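Local coordinates for protein starch synthase I (Hordeum vulgare, PDB 4HLN) that is a plant starch synthase, an enzyme of the glycosyltransferase class built from two Rossmann-like domains in the GT-B manner, at residues 262-268 against 290-296; 123-127 against 622-626; 472-477 against 497-503; 451-457 against 521-525. All blocks are in the same frame, centred on the assembly; numbering follows the deposited sequence.

Interaction 1 of 4, residues 262-268 against 290-296; sequences QSCMFVV and YRDSRST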
loop_
_atom_site.group_PDB
_atom_site.type_symbol
_atom_site.label_atom_id
_atom_site.label_comp_id
_atom_site.label_asym_id
_atom_site.label_seq_id
_atom_site.Cartn_x
_atom_site.Cartn_y
_atom_site.Cartn_z
ATOM N N GLN A 262 27.315 -7.025 -2.334
ATOM C CA GLN A 262 26.576 -8.224 -1.954
ATOM C C GLN A 262 26.006 -8.251 -0.543
ATOM O O GLN A 262 25.719 -9.326 -0.019
ATOM C CB GLN A 262 27.455 -9.450 -2.154
ATOM C CG GLN A 262 28.140 -9.458 -3.471
ATOM C CD GLN A 262 28.858 -10.754 -3.727
ATOM O OE1 GLN A 262 28.617 -11.772 -3.054
ATOM N NE2 GLN A 262 29.747 -10.735 -4.715
ATOM N N SER A 263 25.841 -7.086 0.070
ATOM C CA SER A 263 25.203 -7.006 1.381
ATOM C C SER A 263 23.955 -6.157 1.277
ATOM O O SER A 263 23.744 -5.212 2.047
ATOM C CB SER A 263 26.152 -6.423 2.418
ATOM O OG SER A 263 27.270 -7.271 2.594
ATOM N N CYS A 264 23.127 -6.500 0.307
ATOM C CA CYS A 264 21.973 -5.678 0.001
ATOM C C CYS A 264 20.683 -6.186 0.597
ATOM O O CYS A 264 20.500 -7.387 0.821
ATOM C CB CYS A 264 21.829 -5.543 -1.504
ATOM S SG CYS A 264 23.223 -4.640 -2.163
ATOM N N MET A 265 19.795 -5.251 0.881
ATOM C CA MET A 265 18.421 -5.618 1.125
ATOM C C MET A 265 17.669 -5.401 -0.188
ATOM O O MET A 265 17.566 -4.271 -0.680
ATOM C CB MET A 265 17.809 -4.818 2.284
ATOM C CG MET A 265 16.306 -5.143 2.527
ATOM S SD MET A 265 15.868 -6.888 2.844
ATOM C CE MET A 265 16.597 -7.111 4.466
ATOM N N PHE A 266 17.209 -6.499 -0.785
ATOM C CA PHE A 266 16.340 -6.406 -1.947
ATOM C C PHE A 266 14.906 -6.291 -1.475
ATOM O O PHE A 266 14.429 -7.151 -0.749
ATOM C CB PHE A 266 16.462 -7.641 -2.814
ATOM C CG PHE A 266 17.771 -7.765 -3.504
ATOM C CD1 PHE A 266 17.906 -7.376 -4.821
ATOM C CD2 PHE A 266 18.870 -8.285 -2.845
ATOM C CE1 PHE A 266 19.126 -7.497 -5.473
ATOM C CE2 PHE A 266 20.081 -8.414 -3.485
ATOM C CZ PHE A 266 20.212 -8.020 -4.804
ATOM N N VAL A 267 14.237 -5.216 -1.874
ATOM C CA VAL A 267 12.808 -5.057 -1.629
ATOM C C VAL A 267 12.056 -5.300 -2.931
ATOM O O VAL A 267 12.011 -4.439 -3.812
ATOM C CB VAL A 267 12.474 -3.655 -1.139
ATOM C CG1 VAL A 267 10.991 -3.535 -0.901
ATOM C CG2 VAL A 267 13.222 -3.369 0.119
ATOM N N VAL A 268 11.476 -6.483 -3.060
ATOM C CA VAL A 268 10.797 -6.835 -4.295
ATOM C C VAL A 268 9.272 -6.659 -4.233
ATOM O O VAL A 268 8.602 -7.137 -3.330
ATOM C CB VAL A 268 11.222 -8.218 -4.735
ATOM C CG1 VAL A 268 12.735 -8.309 -4.580
ATOM C CG2 VAL A 268 10.550 -9.267 -3.889
ATOM N N TYR A 290 26.168 -13.452 -2.737
ATOM C CA TYR A 290 24.984 -12.857 -2.117
ATOM C C TYR A 290 24.568 -13.501 -0.791
ATOM O O TYR A 290 23.439 -13.300 -0.329
ATOM C CB TYR A 290 23.796 -12.884 -3.087
ATOM C CG TYR A 290 23.732 -11.754 -4.070
ATOM C CD1 TYR A 290 23.509 -12.002 -5.419
ATOM C CD2 TYR A 290 23.851 -10.428 -3.657
ATOM C CE1 TYR A 290 23.428 -10.968 -6.336
ATOM C CE2 TYR A 290 23.761 -9.385 -4.563
ATOM C CZ TYR A 290 23.556 -9.660 -5.911
ATOM O OH TYR A 290 23.463 -8.633 -6.841
ATOM N N ARG A 291 25.465 -14.257 -0.169
ATOM C CA ARG A 291 25.159 -14.847 1.141
ATOM C C ARG A 291 24.849 -13.846 2.247
ATOM O O ARG A 291 24.205 -14.188 3.234
ATOM C CB ARG A 291 26.256 -15.813 1.591
ATOM C CG ARG A 291 26.152 -17.110 0.834
ATOM C CD ARG A 291 27.061 -18.193 1.320
ATOM N NE ARG A 291 26.812 -19.376 0.514
ATOM C CZ ARG A 291 27.177 -20.605 0.845
ATOM N NH1 ARG A 291 27.828 -20.815 1.987
ATOM N NH2 ARG A 291 26.893 -21.617 0.023
ATOM N N ASP A 292 25.286 -12.607 2.080
ATOM C CA ASP A 292 25.004 -11.598 3.088
ATOM C C ASP A 292 23.874 -10.644 2.703
ATOM O O ASP A 292 23.672 -9.610 3.345
ATOM C CB ASP A 292 26.286 -10.858 3.449
ATOM C CG ASP A 292 27.249 -11.741 4.221
ATOM O OD1 ASP A 292 26.767 -12.523 5.076
ATOM O OD2 ASP A 292 28.473 -11.676 3.961
ATOM N N SER A 293 23.135 -11.011 1.658
ATOM C CA SER A 293 21.969 -10.251 1.245
ATOM C C SER A 293 20.688 -10.940 1.666
ATOM O O SER A 293 20.627 -12.163 1.773
ATOM C CB SER A 293 21.968 -10.029 -0.257
ATOM O OG SER A 293 23.012 -9.142 -0.607
ATOM N N ARG A 294 19.670 -10.132 1.914
ATOM C CA ARG A 294 18.364 -10.628 2.295
ATOM C C ARG A 294 17.343 -10.031 1.340
ATOM O O ARG A 294 17.681 -9.187 0.506
ATOM C CB ARG A 294 18.052 -10.228 3.736
ATOM C CG ARG A 294 19.060 -10.739 4.769
ATOM C CD ARG A 294 18.995 -12.252 4.860
ATOM N NE ARG A 294 19.737 -12.762 5.997
ATOM C CZ ARG A 294 20.979 -13.234 5.932
ATOM N NH1 ARG A 294 21.635 -13.261 4.777
ATOM N NH2 ARG A 294 21.562 -13.677 7.033
ATOM N N SER A 295 16.095 -10.465 1.452
ATOM C CA SER A 295 15.030 -9.890 0.630
ATOM C C SER A 295 13.699 -9.760 1.356
ATOM O O SER A 295 13.344 -10.576 2.208
ATOM C CB SER A 295 14.838 -10.685 -0.658
ATOM O OG SER A 295 14.486 -12.022 -0.367
ATOM N N THR A 296 12.966 -8.717 0.993
ATOM C CA THR A 296 11.656 -8.461 1.554
ATOM C C THR A 296 10.627 -8.411 0.447
ATOM O O THR A 296 10.744 -7.642 -0.505
ATOM C CB THR A 296 11.635 -7.129 2.305
ATOM O OG1 THR A 296 12.612 -7.171 3.351
ATOM C CG2 THR A 296 10.221 -6.839 2.887
HETATM O O HOH W 1 27.182 -11.957 0.287
#
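The ring of F266 reaches across to Y290. Its CB sits beside S295 CB, 4.1 Å away. CG lies anti to the carbonyl carbon (chi1 -69°), which swings the ring back toward the start of the strand. R294 O sits at the ring edge next to CD2, and F266 CE2 comes to S293 CB at 4.1 Å. At the tip, F266 CZ is 3.8 Å from Y290 CE2. This is a T-shaped stack, the edge of F266 pointing at the face of Y290, planes at 80°. P250 and L280 pack against both rings, and Y290 OH bonds to C247 O. The two strands run parallel, joined by backbone bonds such as T296 N to F266 O (2.8 Å). At their entrance S293 OG donates to Q262 O and accepts from C264 N, 2.8 Å each, and Q262 OE1 takes a nearly straight bond from Y290 N at 3.0 Å. Both belong to one beta-alpha-beta unit of the Rossmann-like N-terminal half. The chemistry splits by position: aromatic carbon on the F266 face, toward helices 235-252 and 276-284, and polar serine and glutamine side chains at the head of the two strands, tying the turn 290-293 to them.

Interaction 2 of 4, residues 123-127 against 622-626; sequences VTRSI and FEWAF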
loop_
_atom_site.group_PDB
_atom_site.type_symbol
_atom_site.label_atom_id
_atom_site.label_comp_id
_atom_site.label_asym_id
_atom_site.label_seq_id
_atom_site.Cartn_x
_atom_site.Cartn_y
_atom_site.Cartn_z
ATOM N N VAL A 123 21.934 2.457 11.526
ATOM C CA VAL A 123 22.661 1.625 10.587
ATOM C C VAL A 123 22.156 1.914 9.195
ATOM O O VAL A 123 21.043 1.534 8.848
ATOM C CB VAL A 123 22.400 0.141 10.845
ATOM C CG1 VAL A 123 23.320 -0.702 9.992
ATOM C CG2 VAL A 123 22.578 -0.171 12.306
ATOM N N THR A 124 22.972 2.589 8.400
ATOM C CA THR A 124 22.642 2.830 7.010
ATOM C C THR A 124 22.917 1.553 6.213
ATOM O O THR A 124 23.828 0.796 6.534
ATOM C CB THR A 124 23.484 3.974 6.445
ATOM O OG1 THR A 124 24.860 3.590 6.461
ATOM C CG2 THR A 124 23.306 5.231 7.285
ATOM N N ARG A 125 22.125 1.313 5.177
ATOM C CA ARG A 125 22.254 0.090 4.398
ATOM C C ARG A 125 22.236 0.360 2.902
ATOM O O ARG A 125 22.006 1.499 2.452
ATOM C CB ARG A 125 21.123 -0.886 4.735
ATOM C CG ARG A 125 21.058 -1.248 6.187
ATOM C CD ARG A 125 21.145 -2.728 6.325
ATOM N NE ARG A 125 21.396 -3.161 7.692
ATOM C CZ ARG A 125 22.352 -4.023 8.025
ATOM N NH1 ARG A 125 22.514 -4.380 9.291
ATOM N NH2 ARG A 125 23.146 -4.531 7.084
ATOM N N SER A 126 22.489 -0.705 2.146
ATOM C CA SER A 126 22.348 -0.669 0.705
ATOM C C SER A 126 21.055 -1.388 0.365
ATOM O O SER A 126 20.884 -2.563 0.680
ATOM C CB SER A 126 23.542 -1.321 0.015
ATOM O OG SER A 126 24.697 -0.504 0.160
ATOM N N ILE A 127 20.141 -0.663 -0.260
ATOM C CA ILE A 127 18.792 -1.158 -0.470
ATOM C C ILE A 127 18.431 -1.114 -1.933
ATOM O O ILE A 127 18.565 -0.074 -2.578
ATOM C CB ILE A 127 17.785 -0.335 0.321
ATOM C CG1 ILE A 127 18.196 -0.299 1.787
ATOM C CG2 ILE A 127 16.419 -0.944 0.213
ATOM C CD1 ILE A 127 17.375 0.643 2.608
ATOM N N PHE A 622 14.217 -4.830 8.198
ATOM C CA PHE A 622 15.478 -5.224 7.557
ATOM C C PHE A 622 16.492 -5.720 8.551
ATOM O O PHE A 622 17.285 -6.594 8.235
ATOM C CB PHE A 622 16.104 -4.070 6.781
ATOM C CG PHE A 622 15.191 -3.473 5.760
ATOM C CD1 PHE A 622 14.151 -4.217 5.226
ATOM C CD2 PHE A 622 15.357 -2.166 5.346
ATOM C CE1 PHE A 622 13.295 -3.672 4.291
ATOM C CE2 PHE A 622 14.504 -1.609 4.417
ATOM C CZ PHE A 622 13.472 -2.360 3.884
ATOM N N GLU A 623 16.483 -5.152 9.750
ATOM C CA GLU A 623 17.440 -5.585 10.755
ATOM C C GLU A 623 17.172 -7.015 11.191
ATOM O O GLU A 623 18.097 -7.849 11.224
ATOM C CB GLU A 623 17.501 -4.614 11.927
ATOM C CG GLU A 623 18.304 -3.363 11.553
ATOM C CD GLU A 623 19.609 -3.696 10.792
ATOM O OE1 GLU A 623 20.304 -4.673 11.172
ATOM O OE2 GLU A 623 19.937 -2.987 9.808
ATOM N N TRP A 624 15.906 -7.306 11.483
ATOM C CA TRP A 624 15.491 -8.681 11.701
ATOM C C TRP A 624 15.934 -9.604 10.562
ATOM O O TRP A 624 16.395 -10.713 10.814
ATOM C CB TRP A 624 13.995 -8.754 11.836
ATOM C CG TRP A 624 13.507 -8.111 13.047
ATOM C CD1 TRP A 624 14.179 -7.959 14.223
ATOM C CD2 TRP A 624 12.227 -7.514 13.229
ATOM N NE1 TRP A 624 13.387 -7.304 15.136
ATOM C CE2 TRP A 624 12.181 -7.020 14.548
ATOM C CE3 TRP A 624 11.114 -7.350 12.406
ATOM C CZ2 TRP A 624 11.059 -6.377 15.064
ATOM C CZ3 TRP A 624 9.999 -6.705 12.919
ATOM C CH2 TRP A 624 9.983 -6.226 14.234
ATOM N N ALA A 625 15.804 -9.154 9.317
ATOM C CA ALA A 625 16.146 -10.018 8.197
ATOM C C ALA A 625 17.621 -10.341 8.191
ATOM O O ALA A 625 18.013 -11.488 7.950
ATOM C CB ALA A 625 15.744 -9.396 6.875
ATOM N N PHE A 626 18.438 -9.323 8.458
ATOM C CA PHE A 626 19.885 -9.485 8.397
ATOM C C PHE A 626 20.392 -10.322 9.548
ATOM O O PHE A 626 21.268 -11.158 9.377
ATOM C CB PHE A 626 20.590 -8.139 8.388
ATOM C CG PHE A 626 20.614 -7.486 7.047
ATOM C CD1 PHE A 626 21.311 -8.060 6.001
ATOM C CD2 PHE A 626 19.938 -6.300 6.828
ATOM C CE1 PHE A 626 21.343 -7.464 4.756
ATOM C CE2 PHE A 626 19.960 -5.697 5.589
ATOM C CZ PHE A 626 20.673 -6.279 4.552
#
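R125 grips E623 side-on with two nitrogens and lies flat on F626 at the same time. R125 NE donates to E623 OE2 at 2.6 Å, nearly in the guanidinium plane, and R125 NH1 donates to E623 OE1 at 2.9 Å from a more tilted approach; both oxygens use the lone pair on the side of their carboxylate partner. A weak bond from NH1 to OE2 gives that oxygen a second N-H from the same arginine. The E623 chain bends at chi2 (-44°) to bring the carboxylate round to it. One face of the guanidinium rests on the F626 ring, planes 19° apart and centres 4.0 Å apart, an off-centre cation-pi contact in which NH2 lies over the ring. R125 N is bonded separately to H159 ND1. The charged clamp joins helix 611-627 to the residue leading into strand 126-130, with I127 CD1 of the strand itself meeting F622 CE2 at 4.1 Å. The return of the C-terminal helix to the N-terminal domain is typical of the GT-B fold.

Interaction 3 of 4, residues 472-477 against 497-503; sequences FVMLGS and FRGWVGF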
loop_
_atom_site.group_PDB
_atom_site.type_symbol
_atom_site.label_atom_id
_atom_site.label_comp_id
_atom_site.label_asym_id
_atom_site.label_seq_id
_atom_site.Cartn_x
_atom_site.Cartn_y
_atom_site.Cartn_z
ATOM N N PHE A 472 -24.201 13.582 7.170
ATOM C CA PHE A 472 -23.289 12.739 6.430
ATOM C C PHE A 472 -22.967 13.378 5.095
ATOM O O PHE A 472 -23.841 13.586 4.264
ATOM C CB PHE A 472 -23.903 11.361 6.201
ATOM C CG PHE A 472 -23.026 10.451 5.416
ATOM C CD1 PHE A 472 -22.196 9.546 6.055
ATOM C CD2 PHE A 472 -23.000 10.515 4.035
ATOM C CE1 PHE A 472 -21.365 8.705 5.326
ATOM C CE2 PHE A 472 -22.168 9.678 3.304
ATOM C CZ PHE A 472 -21.352 8.774 3.954
ATOM N N VAL A 473 -21.703 13.693 4.885
ATOM C CA VAL A 473 -21.306 14.246 3.608
ATOM C C VAL A 473 -20.302 13.319 2.958
ATOM O O VAL A 473 -19.348 12.862 3.591
ATOM C CB VAL A 473 -20.689 15.646 3.750
ATOM C CG1 VAL A 473 -19.595 15.654 4.828
ATOM C CG2 VAL A 473 -20.134 16.111 2.409
ATOM N N MET A 474 -20.523 13.016 1.692
ATOM C CA MET A 474 -19.505 12.292 0.975
ATOM C C MET A 474 -19.122 13.094 -0.253
ATOM O O MET A 474 -19.962 13.726 -0.884
ATOM C CB MET A 474 -19.946 10.860 0.651
ATOM C CG MET A 474 -21.104 10.749 -0.305
ATOM S SD MET A 474 -21.759 9.067 -0.372
ATOM C CE MET A 474 -20.376 8.152 -1.043
ATOM N N LEU A 475 -17.831 13.104 -0.541
ATOM C CA LEU A 475 -17.297 13.784 -1.698
ATOM C C LEU A 475 -16.580 12.745 -2.527
ATOM O O LEU A 475 -15.758 11.981 -2.010
ATOM C CB LEU A 475 -16.302 14.868 -1.260
ATOM C CG LEU A 475 -15.169 15.185 -2.244
ATOM C CD1 LEU A 475 -15.661 16.094 -3.335
ATOM C CD2 LEU A 475 -13.982 15.812 -1.550
ATOM N N GLY A 476 -16.887 12.713 -3.814
ATOM C CA GLY A 476 -16.168 11.838 -4.714
ATOM C C GLY A 476 -16.805 11.801 -6.080
ATOM O O GLY A 476 -17.873 12.386 -6.294
ATOM N N SER A 477 -16.157 11.095 -7.000
ATOM C CA SER A 477 -16.616 11.046 -8.374
ATOM C C SER A 477 -16.048 9.850 -9.120
ATOM O O SER A 477 -14.952 9.369 -8.816
ATOM C CB SER A 477 -16.202 12.329 -9.092
ATOM O OG SER A 477 -16.666 12.340 -10.427
ATOM N N PHE A 497 -28.053 14.658 4.708
ATOM C CA PHE A 497 -27.141 14.072 3.733
ATOM C C PHE A 497 -26.741 15.042 2.631
ATOM O O PHE A 497 -27.590 15.699 2.034
ATOM C CB PHE A 497 -27.755 12.819 3.103
ATOM C CG PHE A 497 -26.903 12.206 2.038
ATOM C CD1 PHE A 497 -26.094 11.116 2.321
ATOM C CD2 PHE A 497 -26.894 12.725 0.755
ATOM C CE1 PHE A 497 -25.297 10.548 1.338
ATOM C CE2 PHE A 497 -26.095 12.166 -0.229
ATOM C CZ PHE A 497 -25.295 11.069 0.063
ATOM N N ARG A 498 -25.442 15.102 2.355
ATOM C CA ARG A 498 -24.907 15.899 1.258
ATOM C C ARG A 498 -23.935 15.094 0.395
ATOM O O ARG A 498 -23.064 14.389 0.906
ATOM C CB ARG A 498 -24.202 17.147 1.793
ATOM C CG ARG A 498 -25.113 18.121 2.535
ATOM C CD ARG A 498 -26.124 18.793 1.613
ATOM N NE ARG A 498 -26.910 19.781 2.344
ATOM C CZ ARG A 498 -28.072 19.529 2.938
ATOM N NH1 ARG A 498 -28.612 18.317 2.883
ATOM N NH2 ARG A 498 -28.698 20.499 3.587
ATOM N N GLY A 499 -24.097 15.211 -0.919
ATOM C CA GLY A 499 -23.235 14.540 -1.867
ATOM C C GLY A 499 -22.572 15.546 -2.786
ATOM O O GLY A 499 -23.227 16.188 -3.619
ATOM N N TRP A 500 -21.262 15.687 -2.622
ATOM C CA TRP A 500 -20.483 16.626 -3.405
ATOM C C TRP A 500 -19.858 15.841 -4.538
ATOM O O TRP A 500 -18.875 15.115 -4.338
ATOM C CB TRP A 500 -19.387 17.243 -2.535
ATOM C CG TRP A 500 -18.836 18.568 -3.018
ATOM C CD1 TRP A 500 -19.081 19.796 -2.473
ATOM C CD2 TRP A 500 -17.929 18.792 -4.119
ATOM N NE1 TRP A 500 -18.400 20.770 -3.170
ATOM C CE2 TRP A 500 -17.683 20.184 -4.181
ATOM C CE3 TRP A 500 -17.309 17.956 -5.058
ATOM C CZ2 TRP A 500 -16.843 20.761 -5.146
ATOM C CZ3 TRP A 500 -16.469 18.528 -6.016
ATOM C CH2 TRP A 500 -16.246 19.917 -6.051
ATOM N N VAL A 501 -20.441 15.979 -5.724
ATOM C CA VAL A 501 -19.986 15.231 -6.881
ATOM C C VAL A 501 -18.929 15.962 -7.688
ATOM O O VAL A 501 -19.164 17.040 -8.239
ATOM C CB VAL A 501 -21.136 14.869 -7.804
ATOM C CG1 VAL A 501 -20.595 14.160 -9.029
ATOM C CG2 VAL A 501 -22.136 13.986 -7.069
ATOM N N GLY A 502 -17.765 15.338 -7.763
ATOM C CA GLY A 502 -16.620 15.886 -8.456
ATOM C C GLY A 502 -15.425 15.640 -7.565
ATOM O O GLY A 502 -15.510 14.884 -6.593
ATOM N N PHE A 503 -14.302 16.254 -7.893
ATOM C CA PHE A 503 -13.278 16.360 -6.884
ATOM C C PHE A 503 -12.827 17.787 -6.634
ATOM O O PHE A 503 -13.151 18.701 -7.386
ATOM C CB PHE A 503 -12.100 15.421 -7.109
ATOM C CG PHE A 503 -11.510 14.919 -5.816
ATOM C CD1 PHE A 503 -12.207 13.989 -5.038
ATOM C CD2 PHE A 503 -10.294 15.407 -5.346
ATOM C CE1 PHE A 503 -11.688 13.533 -3.832
ATOM C CE2 PHE A 503 -9.770 14.955 -4.140
ATOM C CZ PHE A 503 -10.468 14.015 -3.383
#
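F472 and F497 both carry CG anti to the backbone N (chi1 179° and 177°), and this common torsion sends both side chains off the same face of the sheet in the same direction. The nearly parallel rings (planes 13° apart) meet at their edges without stacking, F472 CD2 lying 3.5 Å from F497 CE1. M474 joins them on that face: its SD reaches the edge of the F497 ring, 4.1 Å from F497 CZ, a Met-aromatic contact. Behind these groups the backbones pair in parallel, R498 N to F472 O at 2.9 Å and M474 N to R498 O at 3.0 Å. Strand 471-476, helix 480-492 and strand 497-501 form a beta-alpha-beta unit of the Rossmann-like C-terminal half, with 497-501 as an outermost strand of its parallel sheet; F482 and M486 of that helix pack on M474. On the other face L475 lies alongside W500, and L475 CD2 touches F503 CE1 at 4.0 Å, while S508 and I511 of helix 505-514 touch L475. R498, on this face too, bends at chi2 and turns its guanidinium back: R498 NH1 donates to F497 O at 2.9 Å and to K494 O.

Interaction 4 of 4, residues 451-457 against 521-525; sequences YQKGIDL and PSRFE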
loop_
_atom_site.group_PDB
_atom_site.type_symbol
_atom_site.label_atom_id
_atom_site.label_comp_id
_atom_site.label_asym_id
_atom_site.label_seq_id
_atom_site.Cartn_x
_atom_site.Cartn_y
_atom_site.Cartn_z
ATOM N N TYR A 451 -15.783 0.290 -6.630
ATOM C CA TYR A 451 -16.251 -0.877 -5.903
ATOM C C TYR A 451 -15.345 -1.098 -4.707
ATOM O O TYR A 451 -15.818 -1.354 -3.598
ATOM C CB TYR A 451 -16.250 -2.110 -6.812
ATOM C CG TYR A 451 -16.583 -3.422 -6.118
ATOM C CD1 TYR A 451 -17.897 -3.748 -5.798
ATOM C CD2 TYR A 451 -15.580 -4.347 -5.798
ATOM C CE1 TYR A 451 -18.209 -4.947 -5.170
ATOM C CE2 TYR A 451 -15.882 -5.556 -5.166
ATOM C CZ TYR A 451 -17.203 -5.850 -4.857
ATOM O OH TYR A 451 -17.526 -7.040 -4.231
ATOM N N GLN A 452 -14.041 -0.968 -4.931
ATOM C CA GLN A 452 -13.066 -1.226 -3.872
ATOM C C GLN A 452 -13.146 -0.240 -2.705
ATOM O O GLN A 452 -12.776 -0.571 -1.580
ATOM C CB GLN A 452 -11.642 -1.275 -4.430
ATOM C CG GLN A 452 -10.644 -1.990 -3.504
ATOM C CD GLN A 452 -10.047 -1.087 -2.418
ATOM O OE1 GLN A 452 -9.938 -1.481 -1.251
ATOM N NE2 GLN A 452 -9.638 0.119 -2.808
ATOM N N LYS A 453 -13.635 0.965 -2.965
ATOM C CA LYS A 453 -13.728 1.964 -1.908
ATOM C C LYS A 453 -14.863 1.685 -0.916
ATOM O O LYS A 453 -14.974 2.353 0.111
ATOM C CB LYS A 453 -13.822 3.381 -2.490
ATOM C CG LYS A 453 -12.517 3.894 -3.118
ATOM C CD LYS A 453 -11.367 3.832 -2.130
ATOM C CE LYS A 453 -10.173 4.681 -2.574
ATOM N NZ LYS A 453 -9.052 4.629 -1.576
ATOM N N GLY A 454 -15.688 0.685 -1.206
ATOM C CA GLY A 454 -16.729 0.287 -0.273
ATOM C C GLY A 454 -18.028 1.013 -0.552
ATOM O O GLY A 454 -18.957 1.000 0.256
ATOM N N ILE A 455 -18.072 1.650 -1.714
ATOM C CA ILE A 455 -19.230 2.394 -2.191
ATOM C C ILE A 455 -20.588 1.736 -1.920
ATOM O O ILE A 455 -21.482 2.372 -1.366
ATOM C CB ILE A 455 -19.074 2.686 -3.697
ATOM C CG1 ILE A 455 -18.132 3.867 -3.885
ATOM C CG2 ILE A 455 -20.381 2.997 -4.323
ATOM C CD1 ILE A 455 -18.144 4.813 -2.709
ATOM N N ASP A 456 -20.738 0.470 -2.306
ATOM C CA ASP A 456 -22.025 -0.227 -2.199
ATOM C C ASP A 456 -22.500 -0.456 -0.764
ATOM O O ASP A 456 -23.700 -0.489 -0.516
ATOM C CB ASP A 456 -22.004 -1.555 -2.960
ATOM C CG ASP A 456 -20.902 -2.492 -2.477
ATOM O OD1 ASP A 456 -19.729 -2.053 -2.398
ATOM O OD2 ASP A 456 -21.212 -3.669 -2.171
ATOM N N LEU A 457 -21.569 -0.633 0.170
ATOM C CA LEU A 457 -21.920 -0.735 1.586
ATOM C C LEU A 457 -22.651 0.515 2.050
ATOM O O LEU A 457 -23.691 0.444 2.699
ATOM C CB LEU A 457 -20.669 -0.888 2.444
ATOM C CG LEU A 457 -20.155 -2.291 2.770
ATOM C CD1 LEU A 457 -21.182 -3.068 3.583
ATOM C CD2 LEU A 457 -19.752 -3.047 1.504
ATOM N N PRO A 521 -14.764 2.416 4.318
ATOM C CA PRO A 521 -15.175 1.016 4.134
ATOM C C PRO A 521 -14.447 0.311 2.971
ATOM O O PRO A 521 -15.066 -0.426 2.210
ATOM C CB PRO A 521 -16.673 1.139 3.838
ATOM C CG PRO A 521 -16.803 2.472 3.166
ATOM C CD PRO A 521 -15.745 3.372 3.775
ATOM N N SER A 522 -13.143 0.542 2.848
ATOM C CA SER A 522 -12.341 -0.054 1.783
ATOM C C SER A 522 -12.204 -1.552 1.968
ATOM O O SER A 522 -12.076 -2.029 3.096
ATOM C CB SER A 522 -10.949 0.570 1.757
ATOM O OG SER A 522 -10.980 1.905 1.289
ATOM N N ARG A 523 -12.207 -2.278 0.850
ATOM C CA ARG A 523 -12.201 -3.743 0.840
ATOM C C ARG A 523 -10.842 -4.375 1.076
ATOM O O ARG A 523 -10.744 -5.449 1.660
ATOM C CB ARG A 523 -12.698 -4.254 -0.503
ATOM C CG ARG A 523 -13.990 -3.674 -0.909
ATOM C CD ARG A 523 -14.542 -4.382 -2.113
ATOM N NE ARG A 523 -15.963 -4.089 -2.195
ATOM C CZ ARG A 523 -16.886 -4.817 -1.586
ATOM N NH1 ARG A 523 -16.520 -5.890 -0.886
ATOM N NH2 ARG A 523 -18.163 -4.480 -1.692
ATOM N N PHE A 524 -9.798 -3.724 0.591
ATOM C CA PHE A 524 -8.474 -4.314 0.609
ATOM C C PHE A 524 -7.471 -3.235 0.213
ATOM O O PHE A 524 -6.966 -3.220 -0.905
ATOM C CB PHE A 524 -8.438 -5.484 -0.374
ATOM C CG PHE A 524 -7.510 -6.591 0.035
ATOM C CD1 PHE A 524 -6.579 -7.104 -0.865
ATOM C CD2 PHE A 524 -7.560 -7.112 1.320
ATOM C CE1 PHE A 524 -5.725 -8.111 -0.492
ATOM C CE2 PHE A 524 -6.708 -8.119 1.696
ATOM C CZ PHE A 524 -5.789 -8.623 0.793
ATOM N N GLU A 525 -7.200 -2.318 1.132
ATOM C CA GLU A 525 -6.461 -1.108 0.786
ATOM C C GLU A 525 -4.987 -1.166 1.168
ATOM O O GLU A 525 -4.644 -1.155 2.348
ATOM C CB GLU A 525 -7.120 0.131 1.406
ATOM C CG GLU A 525 -6.511 1.437 0.926
ATOM C CD GLU A 525 -6.755 1.705 -0.556
ATOM O OE1 GLU A 525 -5.765 1.773 -1.331
ATOM O OE2 GLU A 525 -7.938 1.861 -0.938
#
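E525 OE2 is gripped by two donors from opposite faces of its carboxylate, Q452 NE2 and K453 NZ, both at 3.1 Å, the latter a salt bridge. The other end of the same Q452 amide is used as well: OE1 accepts F524 N at 2.9 Å in the carbonyl plane, so the amide is pinned at both atoms and its flip is fixed. The backbone joins in where R523 N donates to Q452 O at 3.0 Å. R523 then stretches out straight past its CG and lays its guanidinium flat on the Y451 ring, planes 9° apart, a cation-pi stack in which CZ sits 3.9 Å from the ring centroid. R523 NE donates to Y451 O at 3.1 Å, and G454 N reaches that oxygen from the opposite face, closing the type I turn. R523 NH2 bridges to D456 OD1 at 3.0 Å, nearly in plane, so the arginine is held by charge, ring and carbonyl together. G454 is the N-cap of helix 455-466, and the loop 521-525 that lies against it follows strand 517-520. L457 and P521 pack on helix 576-592, F445 of the neighbouring strand 442-446 touches P521, and F524 turns away to Y365 and helix 367-374.

How the interactions relate
The four contacts fall into two groups on opposite sides of the chain's centre. Interactions 1 and 2 touch, their centres about 9 Å apart: strands 126-130 and 264-269 are neighbours in the large mixed sheet, and R294 NE reaches A625 O of the C-terminal helix. Interactions 3 and 4 lie about 16 Å apart between centres in the other half, where helix 455-466 leads into strand 471-476. Between the halves, the centres of interactions 1 and 3 are about 46 Å apart. Interaction 2 joins segments near the two ends of the modelled chain, and the other three are nested within its loop, interaction 3 inside interaction 4, so the chain, after passing through the second half, finishes against the first.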